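Local coordinates for protein Protease/Reverse transcriptase/ribonuclease H (Eastern chimpanzee simian foamy virus, PDB 7KSF) that probably processes viral polyproteins with its aspartic protease, copies RNA and DNA templates into DNA with its reverse transcriptase, and cleaves RNA in RNA-DNA hybrids with its ribonuclease H, at residues T372-I377 against I478-Y483; I456-S461 against L499-K504; T460-G465 against F492-K497; L519-I524 against Q558-K563. The protein carries 1 engineered substitution. One frame throughout, in Å; residues are numbered along the deposited sequence.

Interaction 1 of 4, residues T372-I377 against I478-Y483; sequences TKLLNI and IMYLNY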
loop_
_atom_site.group_PDB
_atom_site.type_symbol
_atom_site.label_atom_id
_atom_site.label_comp_id
_atom_site.label_asym_id
_atom_site.label_seq_id
_atom_site.Cartn_x
_atom_site.Cartn_y
_atom_site.Cartn_z
ATOM N N THR A 372 -12.410 3.865 18.173
ATOM C CA THR A 372 -11.789 4.738 19.163
ATOM C C THR A 372 -11.008 3.933 20.196
ATOM O O THR A 372 -9.824 4.191 20.436
ATOM C CB THR A 372 -12.862 5.595 19.841
ATOM O OG1 THR A 372 -13.234 6.679 18.976
ATOM C CG2 THR A 372 -12.362 6.151 21.169
ATOM N N LYS A 373 -11.655 2.934 20.793
ATOM C CA LYS A 373 -11.115 2.257 21.965
ATOM C C LYS A 373 -9.737 1.661 21.696
ATOM O O LYS A 373 -9.429 1.218 20.586
ATOM C CB LYS A 373 -12.066 1.149 22.421
ATOM C CG LYS A 373 -12.313 0.081 21.368
ATOM C CD LYS A 373 -13.292 -0.968 21.863
ATOM C CE LYS A 373 -13.603 -1.979 20.774
ATOM N NZ LYS A 373 -14.621 -2.969 21.216
ATOM N N LEU A 374 -8.903 1.667 22.731
ATOM C CA LEU A 374 -7.626 0.985 22.664
ATOM C C LEU A 374 -7.843 -0.521 22.602
ATOM O O LEU A 374 -8.901 -1.043 22.967
ATOM C CB LEU A 374 -6.762 1.336 23.872
ATOM C CG LEU A 374 -6.518 2.828 24.087
ATOM C CD1 LEU A 374 -5.736 3.044 25.365
ATOM C CD2 LEU A 374 -5.784 3.420 22.895
ATOM N N LEU A 375 -6.821 -1.224 22.137
ATOM C CA LEU A 375 -6.882 -2.666 21.986
ATOM C C LEU A 375 -6.049 -3.335 23.071
ATOM O O LEU A 375 -5.242 -2.700 23.755
ATOM C CB LEU A 375 -6.403 -3.083 20.591
ATOM C CG LEU A 375 -7.113 -2.391 19.420
ATOM C CD1 LEU A 375 -6.566 -2.872 18.081
ATOM C CD2 LEU A 375 -8.620 -2.594 19.494
ATOM N N ASN A 376 -6.271 -4.637 23.229
ATOM C CA ASN A 376 -5.578 -5.394 24.255
ATOM C C ASN A 376 -4.106 -5.569 23.889
ATOM O O ASN A 376 -3.687 -5.372 22.744
ATOM C CB ASN A 376 -6.254 -6.749 24.459
ATOM C CG ASN A 376 -7.685 -6.614 24.934
ATOM O OD1 ASN A 376 -8.605 -6.443 24.132
ATOM N ND2 ASN A 376 -7.885 -6.681 26.244
ATOM N N ILE A 377 -3.311 -5.937 24.891
ATOM C CA ILE A 377 -1.874 -6.102 24.744
ATOM C C ILE A 377 -1.503 -7.510 25.179
ATOM O O ILE A 377 -1.986 -7.998 26.207
ATOM C CB ILE A 377 -1.092 -5.053 25.562
ATOM C CG1 ILE A 377 -1.487 -3.640 25.126
ATOM C CG2 ILE A 377 0.405 -5.262 25.417
ATOM C CD1 ILE A 377 -0.710 -2.554 25.829
ATOM N N ILE A 478 -10.356 13.334 25.457
ATOM C CA ILE A 478 -11.658 13.216 24.806
ATOM C C ILE A 478 -11.855 11.805 24.276
ATOM O O ILE A 478 -12.923 11.205 24.440
ATOM C CB ILE A 478 -11.789 14.264 23.685
ATOM C CG1 ILE A 478 -11.358 15.638 24.195
ATOM C CG2 ILE A 478 -13.216 14.303 23.158
ATOM C CD1 ILE A 478 -11.068 16.632 23.097
ATOM N N MET A 479 -10.823 11.248 23.645
ATOM C CA MET A 479 -10.896 9.922 23.048
ATOM C C MET A 479 -9.511 9.428 22.658
ATOM O O MET A 479 -8.756 10.135 21.984
ATOM C CB MET A 479 -11.811 9.934 21.824
ATOM C CG MET A 479 -11.572 11.118 20.906
ATOM S SD MET A 479 -11.899 10.736 19.181
ATOM C CE MET A 479 -10.639 9.501 18.874
ATOM N N TYR A 480 -9.163 8.221 23.087
ATOM C CA TYR A 480 -7.924 7.606 22.646
ATOM C C TYR A 480 -8.101 7.039 21.240
ATOM O O TYR A 480 -9.219 6.792 20.782
ATOM C CB TYR A 480 -7.496 6.503 23.614
ATOM C CG TYR A 480 -7.461 6.934 25.062
ATOM C CD1 TYR A 480 -8.563 6.746 25.891
ATOM C CD2 TYR A 480 -6.330 7.528 25.603
ATOM C CE1 TYR A 480 -8.534 7.141 27.217
ATOM C CE2 TYR A 480 -6.292 7.922 26.925
ATOM C CZ TYR A 480 -7.396 7.725 27.728
ATOM O OH TYR A 480 -7.363 8.119 29.049
ATOM N N LEU A 481 -6.981 6.840 20.553
ATOM C CA LEU A 481 -7.011 6.258 19.219
ATOM C C LEU A 481 -5.794 5.370 19.028
ATOM O O LEU A 481 -4.661 5.811 19.233
ATOM C CB LEU A 481 -7.063 7.342 18.138
ATOM C CG LEU A 481 -7.434 6.834 16.745
ATOM C CD1 LEU A 481 -8.776 6.116 16.777
ATOM C CD2 LEU A 481 -7.462 7.981 15.751
ATOM N N ASN A 482 -6.037 4.124 18.629
ATOM C CA ASN A 482 -4.995 3.124 18.434
ATOM C C ASN A 482 -5.088 2.609 17.005
ATOM O O ASN A 482 -6.095 1.997 16.631
ATOM C CB ASN A 482 -5.153 1.981 19.441
ATOM C CG ASN A 482 -3.921 1.107 19.532
ATOM O OD1 ASN A 482 -3.204 0.917 18.552
ATOM N ND2 ASN A 482 -3.668 0.566 20.718
ATOM N N TYR A 483 -4.046 2.847 16.212
ATOM C CA TYR A 483 -4.051 2.538 14.789
ATOM C C TYR A 483 -3.378 1.197 14.516
ATOM O O TYR A 483 -2.349 0.874 15.119
ATOM C CB TYR A 483 -3.353 3.640 13.988
ATOM C CG TYR A 483 -3.178 3.308 12.521
ATOM C CD1 TYR A 483 -4.278 3.063 11.710
ATOM C CD2 TYR A 483 -1.912 3.246 11.949
ATOM C CE1 TYR A 483 -4.123 2.757 10.374
ATOM C CE2 TYR A 483 -1.751 2.944 10.611
ATOM C CZ TYR A 483 -2.857 2.699 9.828
ATOM O OH TYR A 483 -2.705 2.400 8.495
#
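Leu-374 reaches the strand with one methyl branch: its CD2 lies 3.6 Å from Tyr-480 CB and 3.8 Å from Asn-482 CB, bridging two residues two apart on the same strand. The leucine and the tyrosine meet at a slant, whereas Leu-374 and Asn-482 cross at about a right angle. Tyr-480 meets the leucine chiefly through CB, its ring leading away from the loop. Beside this pair, Thr-372 turns its methyl to the strand: with CG2 anti to the backbone N, it stands 3.9 Å from Met-479 CB, and OG1 of Thr-372 is 3.8 Å from Met-479 CE. Met-479, bent at its second and third torsions, brings CE across the threonine at about a right angle. Leu-481 starts out away from the loop, but its end returns, CD1 coming to 4.1 Å from Thr-372 CA. The loop part 372-375 runs at 45° to 479-482, on strand 477-484, an outermost strand of the five-stranded, RNase H-like sheet whose order is 3-2-1-4-5; this is the fold of the connection domain in retroviral reverse transcriptases. Met-479 and Leu-481 are tied through their backbones to Tyr-469 and Val-467 on the next strand, which fixes the surface the loop meets. Further out, Thr-372 OG1 is hydrogen-bonded to Lys-508 of helix 494-513. Leu-374 and Tyr-480 both also touch Leu-439 of helix 426-440, and the Tyr-480 ring meets Phe-395 with the planes at about 70°. Asn-376, hydrogen-bonded to Asn-433, leads the loop into its short pairing with strand 574-575.

Interaction 2 of 4, residues I456-S461 against L499-K504; sequences IKVNTS and LTTMHK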
loop_
_atom_site.group_PDB
_atom_site.type_symbol
_atom_site.label_atom_id
_atom_site.label_comp_id
_atom_site.label_asym_id
_atom_site.label_seq_id
_atom_site.Cartn_x
_atom_site.Cartn_y
_atom_site.Cartn_z
ATOM N N ILE A 456 -2.957 16.613 20.778
ATOM C CA ILE A 456 -2.790 15.220 20.386
ATOM C C ILE A 456 -1.408 14.758 20.822
ATOM O O ILE A 456 -0.399 15.318 20.377
ATOM C CB ILE A 456 -2.965 15.023 18.872
ATOM C CG1 ILE A 456 -4.278 15.643 18.398
ATOM C CG2 ILE A 456 -2.927 13.548 18.524
ATOM C CD1 ILE A 456 -4.453 15.597 16.903
ATOM N N LYS A 457 -1.362 13.744 21.678
ATOM C CA LYS A 457 -0.108 13.131 22.096
ATOM C C LYS A 457 0.063 11.812 21.358
ATOM O O LYS A 457 -0.819 10.949 21.403
ATOM C CB LYS A 457 -0.085 12.918 23.611
ATOM C CG LYS A 457 -0.107 14.211 24.416
ATOM C CD LYS A 457 0.063 13.936 25.903
ATOM C CE LYS A 457 0.232 15.224 26.691
ATOM N NZ LYS A 457 0.502 14.946 28.129
ATOM N N VAL A 458 1.194 11.659 20.672
ATOM C CA VAL A 458 1.409 10.546 19.755
ATOM C C VAL A 458 2.685 9.808 20.143
ATOM O O VAL A 458 3.753 10.422 20.274
ATOM C CB VAL A 458 1.493 11.024 18.293
ATOM C CG1 VAL A 458 1.671 9.839 17.363
ATOM C CG2 VAL A 458 0.245 11.806 17.922
ATOM N N ASN A 459 2.565 8.499 20.325
ATOM C CA ASN A 459 3.693 7.597 20.499
ATOM C C ASN A 459 3.344 6.299 19.780
ATOM O O ASN A 459 2.188 6.063 19.417
ATOM C CB ASN A 459 3.998 7.356 21.984
ATOM C CG ASN A 459 5.457 7.024 22.238
ATOM O OD1 ASN A 459 6.146 6.497 21.364
ATOM N ND2 ASN A 459 5.935 7.334 23.437
ATOM N N THR A 460 4.350 5.449 19.553
ATOM C CA THR A 460 4.124 4.207 18.826
ATOM C C THR A 460 4.958 3.073 19.406
ATOM O O THR A 460 6.014 3.290 20.009
ATOM C CB THR A 460 4.443 4.339 17.326
ATOM O OG1 THR A 460 3.824 3.264 16.610
ATOM C CG2 THR A 460 5.945 4.283 17.083
ATOM N N SER A 461 4.466 1.862 19.206
ATOM C CA SER A 461 5.122 0.607 19.530
ATOM C C SER A 461 5.567 -0.076 18.239
ATOM O O SER A 461 5.168 0.321 17.147
ATOM C CB SER A 461 4.156 -0.297 20.303
ATOM O OG SER A 461 3.024 -0.614 19.514
ATOM N N LEU A 499 5.383 8.693 12.260
ATOM C CA LEU A 499 4.871 9.609 11.248
ATOM C C LEU A 499 3.597 9.077 10.609
ATOM O O LEU A 499 2.617 9.815 10.448
ATOM C CB LEU A 499 5.942 9.862 10.192
ATOM C CG LEU A 499 7.216 10.506 10.730
ATOM C CD1 LEU A 499 8.286 10.547 9.657
ATOM C CD2 LEU A 499 6.915 11.903 11.248
ATOM N N THR A 500 3.591 7.797 10.224
ATOM C CA THR A 500 2.360 7.213 9.703
ATOM C C THR A 500 1.286 7.135 10.776
ATOM O O THR A 500 0.092 7.121 10.456
ATOM C CB THR A 500 2.620 5.828 9.115
ATOM O OG1 THR A 500 1.401 5.321 8.555
ATOM C CG2 THR A 500 3.110 4.869 10.190
ATOM N N THR A 501 1.683 7.077 12.048
ATOM C CA THR A 501 0.709 7.158 13.126
ATOM C C THR A 501 0.110 8.556 13.208
ATOM O O THR A 501 -1.109 8.709 13.354
ATOM C CB THR A 501 1.360 6.770 14.455
ATOM O OG1 THR A 501 1.996 5.496 14.323
ATOM C CG2 THR A 501 0.318 6.695 15.552
ATOM N N MET A 502 0.953 9.587 13.113
ATOM C CA MET A 502 0.450 10.957 13.093
ATOM C C MET A 502 -0.445 11.191 11.889
ATOM O O MET A 502 -1.440 11.919 11.978
ATOM C CB MET A 502 1.604 11.954 13.076
ATOM C CG MET A 502 2.477 11.933 14.305
ATOM S SD MET A 502 3.453 13.440 14.425
ATOM C CE MET A 502 4.790 12.865 15.458
ATOM N N HIS A 503 -0.091 10.597 10.748
ATOM C CA HIS A 503 -0.915 10.742 9.552
ATOM C C HIS A 503 -2.326 10.226 9.802
ATOM O O HIS A 503 -3.311 10.897 9.478
ATOM C CB HIS A 503 -0.258 10.014 8.380
ATOM C CG HIS A 503 -0.990 10.169 7.085
ATOM N ND1 HIS A 503 -1.494 9.098 6.380
ATOM C CD2 HIS A 503 -1.310 11.275 6.368
ATOM C CE1 HIS A 503 -2.090 9.534 5.286
ATOM N NE2 HIS A 503 -1.994 10.850 5.255
ATOM N N LYS A 504 -2.444 9.044 10.412
ATOM C CA LYS A 504 -3.763 8.513 10.728
ATOM C C LYS A 504 -4.439 9.270 11.862
ATOM O O LYS A 504 -5.659 9.160 12.020
ATOM C CB LYS A 504 -3.662 7.029 11.081
#
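Val-458 and Met-502 form the close part of this contact, with Val-458 CG1 3.8 Å from Met-502 CG. The same valine methyl also lies 3.9 Å from Thr-501 CG2, so one branch is shared between two consecutive residues of the helix. CG1 stands anti to the backbone N of Val-458 (chi1 -178°) and is the branch that faces the helix. Val-458 and Thr-501 pass each other in opposite directions, while Met-502 comes in at a slant and touches through the base of an otherwise extended chain. Thr-501 divides its two branches between the strand residues, its methyl going to Val-458 and its hydroxyl toward Thr-460. That second half is looser: the Thr-460 OG1 and Thr-501 OG1 atoms are 3.7 Å apart, a van der Waals approach between two buried hydroxyls, the former having its partner in Ala-464 O. Asn-459 points to the other side of the strand, where its OD1 accepts from Thr-460 N at 2.8 Å and its ND2 reaches Pro-566 O. Neither side is open to solvent, since all the touching residues are buried; the difference is one of packing and chemistry. With axes 8.3 Å apart and directions at 140°, helix and strand pack as in an alpha/beta layer of the RNase H-like fold. Strand 454-460 is the middle strand, between 464-471 and 518-522, and Val-467 of the former also touches Thr-501. On its other flank helix 494-513 meets helix 542-549, where Leu-499 and Thr-500 pack on Trp-548.

Interaction 3 of 4, residues T460-G465 against F492-K497; sequences TSPSAG and FSMLEK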
loop_
_atom_site.group_PDB
_atom_site.type_symbol
_atom_site.label_atom_id
_atom_site.label_comp_id
_atom_site.label_asym_id
_atom_site.label_seq_id
_atom_site.Cartn_x
_atom_site.Cartn_y
_atom_site.Cartn_z
ATOM N N THR A 460 4.350 5.449 19.553
ATOM C CA THR A 460 4.124 4.207 18.826
ATOM C C THR A 460 4.958 3.073 19.406
ATOM O O THR A 460 6.014 3.290 20.009
ATOM C CB THR A 460 4.443 4.339 17.326
ATOM O OG1 THR A 460 3.824 3.264 16.610
ATOM C CG2 THR A 460 5.945 4.283 17.083
ATOM N N SER A 461 4.466 1.862 19.206
ATOM C CA SER A 461 5.122 0.607 19.530
ATOM C C SER A 461 5.567 -0.076 18.239
ATOM O O SER A 461 5.168 0.321 17.147
ATOM C CB SER A 461 4.156 -0.297 20.303
ATOM O OG SER A 461 3.024 -0.614 19.514
ATOM N N PRO A 462 6.410 -1.112 18.341
ATOM C CA PRO A 462 6.782 -1.853 17.119
ATOM C C PRO A 462 5.595 -2.449 16.383
ATOM O O PRO A 462 5.699 -2.694 15.172
ATOM C CB PRO A 462 7.716 -2.951 17.648
ATOM C CG PRO A 462 8.280 -2.391 18.889
ATOM C CD PRO A 462 7.187 -1.567 19.505
ATOM N N SER A 463 4.469 -2.679 17.058
ATOM C CA SER A 463 3.310 -3.308 16.437
ATOM C C SER A 463 2.219 -2.323 16.040
ATOM O O SER A 463 1.502 -2.579 15.066
ATOM C CB SER A 463 2.713 -4.358 17.385
ATOM O OG SER A 463 2.424 -3.792 18.652
ATOM N N ALA A 464 2.078 -1.209 16.756
ATOM C CA ALA A 464 1.013 -0.257 16.476
ATOM C C ALA A 464 1.355 1.070 17.137
ATOM O O ALA A 464 2.317 1.181 17.902
ATOM C CB ALA A 464 -0.344 -0.775 16.961
ATOM N N GLY A 465 0.545 2.081 16.832
ATOM C CA GLY A 465 0.700 3.396 17.409
ATOM C C GLY A 465 -0.358 3.685 18.458
ATOM O O GLY A 465 -1.403 3.043 18.508
ATOM N N PHE A 492 8.607 -0.471 8.448
ATOM C CA PHE A 492 9.146 0.872 8.594
ATOM C C PHE A 492 10.042 0.966 9.826
ATOM O O PHE A 492 9.922 0.193 10.777
ATOM C CB PHE A 492 8.017 1.897 8.720
ATOM C CG PHE A 492 7.180 2.055 7.480
ATOM C CD1 PHE A 492 7.558 1.471 6.283
ATOM C CD2 PHE A 492 6.016 2.809 7.510
ATOM C CE1 PHE A 492 6.786 1.624 5.142
ATOM C CE2 PHE A 492 5.245 2.972 6.374
ATOM C CZ PHE A 492 5.629 2.380 5.190
ATOM N N SER A 493 10.947 1.939 9.797
ATOM C CA SER A 493 11.729 2.256 10.978
ATOM C C SER A 493 10.841 2.901 12.042
ATOM O O SER A 493 9.733 3.370 11.763
ATOM C CB SER A 493 12.893 3.179 10.617
ATOM O OG SER A 493 12.426 4.392 10.056
ATOM N N MET A 494 11.345 2.923 13.279
ATOM C CA MET A 494 10.541 3.407 14.400
ATOM C C MET A 494 10.098 4.846 14.192
ATOM O O MET A 494 8.958 5.205 14.504
ATOM C CB MET A 494 11.324 3.270 15.705
ATOM C CG MET A 494 11.582 1.833 16.116
ATOM S SD MET A 494 10.055 0.899 16.313
ATOM C CE MET A 494 10.703 -0.713 16.739
ATOM N N LEU A 495 10.980 5.685 13.649
ATOM C CA LEU A 495 10.619 7.076 13.401
ATOM C C LEU A 495 9.484 7.185 12.392
ATOM O O LEU A 495 8.593 8.029 12.536
ATOM C CB LEU A 495 11.843 7.852 12.925
ATOM C CG LEU A 495 11.602 9.284 12.452
ATOM C CD1 LEU A 495 10.999 10.133 13.565
ATOM C CD2 LEU A 495 12.903 9.886 11.961
ATOM N N GLU A 496 9.497 6.336 11.364
ATOM C CA GLU A 496 8.440 6.381 10.360
ATOM C C GLU A 496 7.137 5.801 10.887
ATOM O O GLU A 496 6.061 6.186 10.420
ATOM C CB GLU A 496 8.888 5.642 9.099
ATOM C CG GLU A 496 10.214 6.139 8.555
ATOM C CD GLU A 496 10.667 5.363 7.337
ATOM O OE1 GLU A 496 10.798 5.978 6.259
ATOM O OE2 GLU A 496 10.885 4.140 7.461
ATOM N N LYS A 497 7.207 4.882 11.854
ATOM C CA LYS A 497 5.989 4.372 12.474
ATOM C C LYS A 497 5.265 5.464 13.248
ATOM O O LYS A 497 4.034 5.441 13.350
ATOM C CB LYS A 497 6.319 3.191 13.387
ATOM C CG LYS A 497 6.778 1.940 12.647
ATOM C CD LYS A 497 7.122 0.808 13.602
ATOM C CE LYS A 497 7.467 -0.461 12.842
ATOM N NZ LYS A 497 7.839 -1.575 13.754
#
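The turn joining the first two strands of the RNase H-like sheet meets the N-terminal end of helix 494-513 here. Lys-497 closes the contact: its NZ donates to Pro-462 O at 2.8 Å, in the carbonyl plane and on a lone pair. The side chain is extended beyond CG, which carries the ammonium group from the first turn of the helix out to the hairpin; Leu-490 O is a second, weak acceptor for it. On the way, Lys-497 CB passes 3.9 Å from Thr-460 CG2, the two side chains crossing at about a right angle. Alongside, Met-494 bends at its second torsion (chi2 -58°) and sets CE 3.6 Å from Pro-462 CG, a slanting apolar contact at the more exposed border. The turn itself is gathered about one oxygen, Ala-464 O, which accepts from Ser-461 N and from the hydroxyl of Thr-460, whose OG1 stands above the carbonyl plane at 2.9 Å from it. The helix start is fixed separately: Ser-493, at the N-cap, gives both N and OG to Glu-496 OE2, the N at 3.2 Å to the anti lone pair. Glu-496 in turn is held by Trp-545 NE1 and Lys-539 N, linking this helix end to helix 542-549, while Phe-485 packs on Thr-460 and Lys-497, next to the turn between strands 454-460 and 464-471.

Interaction 4 of 4, residues L519-I524 against Q558-K563; sequences LVYSPI and QFHYDK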
loop_
_atom_site.group_PDB
_atom_site.type_symbol
_atom_site.label_atom_id
_atom_site.label_comp_id
_atom_site.label_asym_id
_atom_site.label_seq_id
_atom_site.Cartn_x
_atom_site.Cartn_y
_atom_site.Cartn_z
ATOM N N LEU A 519 -2.442 21.383 18.159
ATOM C CA LEU A 519 -1.070 21.261 18.633
ATOM C C LEU A 519 -0.787 19.794 18.928
ATOM O O LEU A 519 -1.560 19.138 19.632
ATOM C CB LEU A 519 -0.834 22.111 19.883
ATOM C CG LEU A 519 -0.589 23.611 19.695
ATOM C CD1 LEU A 519 -1.846 24.344 19.241
ATOM C CD2 LEU A 519 -0.054 24.204 20.985
ATOM N N VAL A 520 0.313 19.287 18.385
ATOM C CA VAL A 520 0.670 17.881 18.504
ATOM C C VAL A 520 1.956 17.780 19.306
ATOM O O VAL A 520 2.944 18.454 18.997
ATOM C CB VAL A 520 0.827 17.215 17.124
ATOM C CG1 VAL A 520 1.178 15.747 17.285
ATOM C CG2 VAL A 520 -0.450 17.372 16.319
ATOM N N TYR A 521 1.937 16.947 20.339
ATOM C CA TYR A 521 3.119 16.658 21.134
ATOM C C TYR A 521 3.649 15.283 20.757
ATOM O O TYR A 521 2.877 14.348 20.531
ATOM C CB TYR A 521 2.804 16.726 22.629
ATOM C CG TYR A 521 2.445 18.120 23.096
ATOM C CD1 TYR A 521 1.157 18.615 22.937
ATOM C CD2 TYR A 521 3.393 18.940 23.688
ATOM C CE1 TYR A 521 0.824 19.884 23.357
ATOM C CE2 TYR A 521 3.068 20.215 24.114
ATOM C CZ TYR A 521 1.783 20.681 23.946
ATOM O OH TYR A 521 1.455 21.946 24.365
ATOM N N SER A 522 4.972 15.171 20.691
ATOM C CA SER A 522 5.611 13.984 20.148
ATOM C C SER A 522 6.991 13.830 20.771
ATOM O O SER A 522 7.599 14.828 21.174
ATOM C CB SER A 522 5.724 14.079 18.622
ATOM O OG SER A 522 5.963 15.417 18.222
ATOM N N PRO A 523 7.503 12.601 20.864
ATOM C CA PRO A 523 8.864 12.404 21.390
ATOM C C PRO A 523 9.961 12.956 20.502
ATOM O O PRO A 523 11.139 12.788 20.837
ATOM C CB PRO A 523 8.982 10.870 21.503
ATOM C CG PRO A 523 7.591 10.348 21.372
ATOM C CD PRO A 523 6.844 11.327 20.537
ATOM N N ILE A 524 9.629 13.609 19.399
ATOM C CA ILE A 524 10.631 14.133 18.483
ATOM C C ILE A 524 10.980 15.556 18.898
ATOM O O ILE A 524 10.092 16.358 19.216
ATOM C CB ILE A 524 10.124 14.079 17.037
ATOM C CG1 ILE A 524 8.810 14.852 16.921
ATOM C CG2 ILE A 524 9.964 12.621 16.591
ATOM C CD1 ILE A 524 8.038 14.571 15.668
ATOM N N GLN A 558 0.665 22.781 14.731
ATOM C CA GLN A 558 2.001 23.061 15.318
ATOM C C GLN A 558 2.465 21.800 16.043
ATOM O O GLN A 558 1.624 21.138 16.672
ATOM C CB GLN A 558 1.942 24.240 16.291
ATOM C CG GLN A 558 0.653 25.045 16.211
ATOM C CD GLN A 558 0.582 26.068 17.317
ATOM O OE1 GLN A 558 1.432 26.105 18.203
ATOM N NE2 GLN A 558 -0.439 26.907 17.274
ATOM N N PHE A 559 3.760 21.497 15.961
ATOM C CA PHE A 559 4.307 20.297 16.584
ATOM C C PHE A 559 5.287 20.674 17.684
ATOM O O PHE A 559 6.220 21.452 17.455
ATOM C CB PHE A 559 4.993 19.414 15.541
ATOM C CG PHE A 559 4.068 18.907 14.479
ATOM C CD1 PHE A 559 3.852 19.642 13.325
ATOM C CD2 PHE A 559 3.404 17.703 14.636
ATOM C CE1 PHE A 559 2.996 19.182 12.347
ATOM C CE2 PHE A 559 2.546 17.237 13.661
ATOM C CZ PHE A 559 2.340 17.976 12.514
ATOM N N HIS A 560 5.082 20.105 18.871
ATOM C CA HIS A 560 5.912 20.370 20.036
ATOM C C HIS A 560 6.549 19.083 20.536
ATOM O O HIS A 560 5.927 18.019 20.519
ATOM C CB HIS A 560 5.101 21.000 21.169
ATOM C CG HIS A 560 5.022 22.491 21.100
ATOM N ND1 HIS A 560 4.190 23.151 20.221
ATOM C CD2 HIS A 560 5.672 23.452 21.798
ATOM C CE1 HIS A 560 4.329 24.456 20.383
ATOM N NE2 HIS A 560 5.222 24.665 21.332
ATOM N N TYR A 561 7.794 19.194 20.992
ATOM C CA TYR A 561 8.478 18.077 21.623
ATOM C C TYR A 561 7.957 17.887 23.036
ATOM O O TYR A 561 7.765 18.855 23.778
ATOM C CB TYR A 561 9.987 18.317 21.651
ATOM C CG TYR A 561 10.760 17.329 22.496
ATOM C CD1 TYR A 561 10.659 15.961 22.282
ATOM C CD2 TYR A 561 11.612 17.769 23.501
ATOM C CE1 TYR A 561 11.368 15.061 23.051
ATOM C CE2 TYR A 561 12.328 16.878 24.274
ATOM C CZ TYR A 561 12.202 15.526 24.044
ATOM O OH TYR A 561 12.917 14.639 24.813
ATOM N N ASP A 562 7.720 16.633 23.409
ATOM C CA ASP A 562 7.188 16.290 24.721
ATOM C C ASP A 562 8.152 15.342 25.415
ATOM O O ASP A 562 8.475 14.278 24.880
ATOM C CB ASP A 562 5.797 15.664 24.596
ATOM C CG ASP A 562 4.996 15.785 25.872
ATOM O OD1 ASP A 562 5.614 15.850 26.954
ATOM O OD2 ASP A 562 3.751 15.823 25.800
ATOM N N LYS A 563 8.609 15.732 26.608
ATOM C CA LYS A 563 9.572 14.930 27.352
ATOM C C LYS A 563 8.907 13.831 28.168
ATOM O O LYS A 563 9.496 12.759 28.345
ATOM C CB LYS A 563 10.395 15.824 28.282
ATOM C CG LYS A 563 11.122 16.958 27.582
ATOM C CD LYS A 563 11.899 17.815 28.571
ATOM C CE LYS A 563 12.641 18.938 27.864
ATOM N NZ LYS A 563 13.425 19.787 28.806
#
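The Tyr-521 and His-560 rings lie side by side and point the same way, centroids 5.7 Å apart and planes at 37°, an oblique pair. The tyrosine touches the histidine through CD2 and CE2, each 3.7 Å from His-560 CB, and has Tyr-561 O at its edge. Asp-562 crosses it at a slant, with the carboxylate plane turned 64° from the ring and OD2 3.4 Å from Tyr-521 CB. Gln-558 OE1 lies at the edge of the imidazole, in its plane. The Tyr-561 ring has Pro-523 O near its plane at the edge. On the sheet face away from Tyr-521, the Phe-559 ring lies beside Val-520, whose CB is 3.6 Å from CD2 of the phenylalanine and oblique to the ring. Leu-519 and Gln-558 run together on the Tyr-521 face, with Leu-519 CD1 3.5 Å from Gln-558 NE2. Between the two faces the parallel strands are joined in register: Val-520 N donates to Gln-558 O at 2.8 Å and His-560 N to Val-520 O at 2.7 Å, both nearly straight. Ser-522 N to His-560 O and Asp-562 N to Ser-522 O carry the pairing to the strand ends, the last donor standing above the carbonyl plane. Strands 518-522 and 557-561 end the RNase H-like sheet on this side. Strand 557-561 is outermost, 518-522 bonds on its other side to strand 454-460, and Met-502 of helix 494-513 packs against Phe-559, Ser-522 and Ile-524.

All four contacts belong to one five-stranded RNase H-like sheet and the elements laid on it. Interactions 2 and 3 share Thr-460 and helix 494-513, with centres about 8 Å apart; both are buried, interaction 2 mostly apolar, while interaction 3, at the helix start, adds a lysine-to-carbonyl bond and has an exposed methionine at its rim. Interactions 1 and 4 lie at the two outermost strands and are partly buried. Interaction 4 is true sheet pairing through backbone bonds, while interaction 1 sets a loop against a strand by side-chain packing. Interactions 2 and 4 join through the backbone of Ile-456 with Leu-519 and Tyr-521; interactions 1 and 2 touch at Tyr-483 and Lys-504.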